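Local coordinates for mbGIPC protein (Monosiga brevicollis, PDB 6X1X) that probably binds peptide segments, typically C-terminal tails, of partner proteins through its PDZ domain, the part of this GIPC-family protein present here, at residues G63-H66 against F67-A70; N46-V49 against G50-I53. All blocks are in the same frame, centred on the assembly; numbering follows the deposited sequence.

Interaction 1: G63-H66 against F67-A70; sequences GCRH and FEVA
Glu68 reaches back from the first turn of helix 66-75 to the backbone N-H of Arg65, the N-cap residue. In a PDZ domain this helix forms one wall of the peptide-binding groove, and strand 20-23 forms the other. OE1 of Glu68 accepts from Arg65 N at 2.9 Å, on the anti side of the carboxylate. This is one half of a capping box, because an arginine cannot supply the usual return bond through its side chain. OE1 gets there because CG lies anti to the carbonyl carbon (chi1 -62°) and the chain is extended beyond it. The close-packed part is the turn itself. Val69 N donates to Arg65 O at 3.1 Å, and Ala70 N donates to His66 O at 2.8 Å. Glu68 N adds a weak bond to Arg65 O. Val69 is buried, with CG2 set 4.0 Å from Cys64 CB. It faces Ile22, Ile53 and Ile56 in the strands beneath. His66, the first residue of the helix, lies on Ile22 and Ser23. A histidine at this position is a hallmark of class I PDZ domains. The outer side is looser. The exposed Phe67 ring leans on Arg65, with Phe67 CE2 3.5 Å from Arg65 CB. In the conformer given, the same CE2 lies over one guanidinium face, offset toward its rim, and the two planes are steeply inclined, 75° apart. Arg65 NH1 also forms a salt bridge with Asp24. Farther along this side a water donates to Gly63 O at 2.9 Å and, weakly, to Glu68 OE1 at 3.5 Å.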
loop_
_atom_site.group_PDB
_atom_site.type_symbol
_atom_site.label_atom_id
_atom_site.label_comp_id
_atom_site.label_asym_id
_atom_site.label_seq_id
_atom_site.Cartn_x
_atom_site.Cartn_y
_atom_site.Cartn_z
ATOM N N GLY A 63 12.774 -5.286 -0.055
ATOM C CA GLY A 63 13.891 -4.791 0.713
ATOM C C GLY A 63 13.841 -3.318 1.044
ATOM O O GLY A 63 14.692 -2.843 1.806
ATOM N N CYS A 64 12.880 -2.571 0.512
ATOM C CA CYS A 64 12.857 -1.133 0.720
ATOM C C CYS A 64 12.272 -0.775 2.080
ATOM O O CYS A 64 11.274 -1.352 2.520
ATOM C CB CYS A 64 12.058 -0.460 -0.392
ATOM S SG CYS A 64 12.830 -0.643 -2.011
ATOM N N ARG A 65 12.883 0.209 2.728
ATOM C CA ARG A 65 12.401 0.675 4.017
ATOM C C ARG A 65 11.138 1.508 3.837
ATOM O O ARG A 65 10.859 2.047 2.757
ATOM C CB ARG A 65 13.469 1.527 4.701
ATOM C CG ARG A 65 14.698 0.755 5.155
ATOM C CD ARG A 65 14.515 0.170 6.544
ATOM N NE ARG A 65 15.103 1.010 7.590
ATOM C CZ ARG A 65 14.415 1.601 8.560
ATOM N NH1 ARG A 65 13.098 1.456 8.634
ATOM N NH2 ARG A 65 15.051 2.335 9.463
ATOM N N HIS A 66 10.374 1.633 4.926
ATOM C CA HIS A 66 9.137 2.391 4.834
ATOM C C HIS A 66 9.379 3.828 4.403
ATOM O O HIS A 66 8.529 4.409 3.725
ATOM C CB HIS A 66 8.307 2.314 6.123
ATOM C CG HIS A 66 8.891 3.045 7.294
ATOM N ND1 HIS A 66 8.829 4.412 7.440
ATOM C CD2 HIS A 66 9.498 2.575 8.408
ATOM C CE1 HIS A 66 9.414 4.756 8.574
ATOM N NE2 HIS A 66 9.827 3.659 9.181
ATOM N N PHE A 67 10.518 4.423 4.765
ATOM C CA PHE A 67 10.727 5.800 4.333
ATOM C C PHE A 67 10.947 5.897 2.828
ATOM O O PHE A 67 10.615 6.921 2.228
ATOM C CB PHE A 67 11.818 6.508 5.143
ATOM C CG PHE A 67 13.187 5.912 5.003
ATOM C CD1 PHE A 67 14.019 6.274 3.959
ATOM C CD2 PHE A 67 13.664 5.035 5.959
ATOM C CE1 PHE A 67 15.292 5.729 3.858
ATOM C CE2 PHE A 67 14.923 4.494 5.863
ATOM C CZ PHE A 67 15.733 4.836 4.818
ATOM N N GLU A 68 11.488 4.841 2.203
ATOM C CA GLU A 68 11.681 4.841 0.750
ATOM C C GLU A 68 10.360 4.655 0.020
ATOM O O GLU A 68 10.093 5.329 -0.985
ATOM C CB GLU A 68 12.677 3.746 0.359
ATOM C CG GLU A 68 14.047 3.966 0.971
ATOM C CD GLU A 68 15.009 2.822 0.754
ATOM O OE1 GLU A 68 14.603 1.648 0.891
ATOM O OE2 GLU A 68 16.180 3.108 0.430
ATOM N N VAL A 69 9.534 3.726 0.501
ATOM C CA VAL A 69 8.211 3.512 -0.073
ATOM C C VAL A 69 7.350 4.753 0.124
ATOM O O VAL A 69 6.636 5.193 -0.789
ATOM C CB VAL A 69 7.588 2.256 0.564
ATOM C CG1 VAL A 69 6.178 2.041 0.052
ATOM C CG2 VAL A 69 8.454 1.036 0.284
ATOM N N ALA A 70 7.432 5.354 1.314
ATOM C CA ALA A 70 6.659 6.557 1.591
ATOM C C ALA A 70 7.059 7.684 0.662
ATOM O O ALA A 70 6.200 8.406 0.149
ATOM C CB ALA A 70 6.862 6.986 3.042
HETATM O O HOH W 1 16.677 -0.739 2.284
#

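Interaction 2: N46-V49 against G50-I53; sequences NVAV and GDHI
Asp51 and Ala48 hold each other through two hydrogen bonds, one from backbone to backbone and one from backbone to side chain. Asp51 N donates to Ala48 O at 3.1 Å and closes a type II beta turn. Ala48 N in return donates to Asp51 OD2 at 2.9 Å. This second bond comes from above the carboxylate plane, 58° out of it. With chi1 at -74°, Asp51 CG sits beside its own backbone N, and the carboxylate turns back over Ala48. Its CG thereby comes within 3.2 Å of Ala48 O, alongside the carbonyl that receives the turn bond. The Val47 methyl CG2 lies 3.9 Å from OD2 and provides an apolar flank. A water joins the other oxygen to the bend: it donates to Val49 O and to Asp51 OD1, both at 2.8 Å.

Gly50 fills the third position of the turn, where its positive phi (100°) suits a residue without a side chain. Gly50 and Asp51 form the Gly-Asp pair that commonly leads into this strand in PDZ domains. In the next shell, backbone bonds from both residues to Ile32 fix the turn against strand 31-35. Val47 packs on Ile32 and Cys86, and Asp51 also touches Cys86, so strand 81-87 backs the site. Lys7 comes from strand 6-12 and forms a salt bridge with Asp51 OD2.

The Asp51 side chain is thus buried but well supplied with donors. OD2 receives the Ala48 N-H and the Lys7 ammonium, while OD1 receives a water. Such surroundings would probably favour the ionised carboxylate and limit its rotation.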
loop_
_atom_site.group_PDB
_atom_site.type_symbol
_atom_site.label_atom_id
_atom_site.label_comp_id
_atom_site.label_asym_id
_atom_site.label_seq_id
_atom_site.Cartn_x
_atom_site.Cartn_y
_atom_site.Cartn_z
ATOM N N ASN A 46 -9.904 -3.086 -2.402
ATOM C CA ASN A 46 -9.069 -4.277 -2.277
ATOM C C ASN A 46 -7.720 -4.007 -1.606
ATOM O O ASN A 46 -6.727 -4.660 -1.935
ATOM C CB ASN A 46 -8.876 -4.939 -3.644
ATOM C CG ASN A 46 -8.142 -4.044 -4.635
ATOM O OD1 ASN A 46 -8.141 -2.820 -4.513
ATOM N ND2 ASN A 46 -7.507 -4.660 -5.630
ATOM N N VAL A 47 -7.659 -3.072 -0.662
ATOM C CA VAL A 47 -6.460 -2.838 0.136
ATOM C C VAL A 47 -6.863 -2.863 1.601
ATOM O O VAL A 47 -7.926 -2.349 1.963
ATOM C CB VAL A 47 -5.755 -1.512 -0.231
ATOM C CG1 VAL A 47 -6.554 -0.300 0.219
ATOM C CG2 VAL A 47 -4.366 -1.470 0.378
ATOM N N ALA A 48 -6.022 -3.460 2.440
ATOM C CA ALA A 48 -6.361 -3.620 3.844
ATOM C C ALA A 48 -5.128 -3.446 4.716
ATOM O O ALA A 48 -3.996 -3.679 4.285
ATOM C CB ALA A 48 -6.956 -5.003 4.126
ATOM N N VAL A 49 -5.374 -3.054 5.968
ATOM C CA VAL A 49 -4.323 -3.065 6.975
ATOM C C VAL A 49 -3.678 -4.438 6.992
ATOM O O VAL A 49 -4.360 -5.467 6.918
ATOM C CB VAL A 49 -4.911 -2.703 8.351
ATOM C CG1 VAL A 49 -3.916 -3.000 9.459
ATOM C CG2 VAL A 49 -5.327 -1.240 8.384
ATOM N N GLY A 50 -2.353 -4.455 7.060
ATOM C CA GLY A 50 -1.582 -5.673 7.049
ATOM C C GLY A 50 -0.980 -6.016 5.704
ATOM O O GLY A 50 -0.011 -6.783 5.650
ATOM N N ASP A 51 -1.521 -5.471 4.616
ATOM C CA ASP A 51 -0.992 -5.779 3.297
ATOM C C ASP A 51 0.429 -5.249 3.169
ATOM O O ASP A 51 0.766 -4.176 3.688
ATOM C CB ASP A 51 -1.863 -5.137 2.213
ATOM C CG ASP A 51 -3.194 -5.839 2.023
ATOM O OD1 ASP A 51 -3.384 -6.948 2.552
ATOM O OD2 ASP A 51 -4.058 -5.273 1.314
ATOM N N HIS A 52 1.265 -6.005 2.483
ATOM C CA HIS A 52 2.602 -5.549 2.144
ATOM C C HIS A 52 2.578 -4.852 0.788
ATOM O O HIS A 52 1.802 -5.214 -0.104
ATOM C CB HIS A 52 3.583 -6.723 2.142
ATOM C CG HIS A 52 3.956 -7.194 3.517
ATOM N ND1 HIS A 52 3.190 -8.090 4.232
ATOM C CD2 HIS A 52 5.001 -6.870 4.316
ATOM C CE1 HIS A 52 3.754 -8.309 5.408
ATOM N NE2 HIS A 52 4.852 -7.578 5.485
ATOM N N ILE A 53 3.423 -3.836 0.640
ATOM C CA ILE A 53 3.516 -3.081 -0.604
ATOM C C ILE A 53 4.684 -3.650 -1.395
ATOM O O ILE A 53 5.851 -3.427 -1.055
ATOM C CB ILE A 53 3.667 -1.577 -0.344
ATOM C CG1 ILE A 53 2.451 -1.072 0.427
ATOM C CG2 ILE A 53 3.818 -0.836 -1.673
ATOM C CD1 ILE A 53 2.577 0.362 0.907
HETATM O O HOH W 2 -4.003 -7.584 5.182
#

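How the interactions relate
From the N terminus, strand 6-12 comes first and supplies a charged partner to interaction 2. Strands 20-23 and 31-35 follow. Interaction 2 then closes the turn that ends the loop after strand 31-35 and starts strand 52-56. After the short strand 59-60, interaction 1 caps the start of helix 66-75. The two contacts run in series and neither nest nor cross. Their centres are about 15 Å apart, yet they meet in the core, where Val69 CG1 lies 4.1 Å from Ile53 CD1. Interaction 2 ties the loop to the sheet, interaction 1 begins the helix, and this pair packs the helix onto strand 52-56.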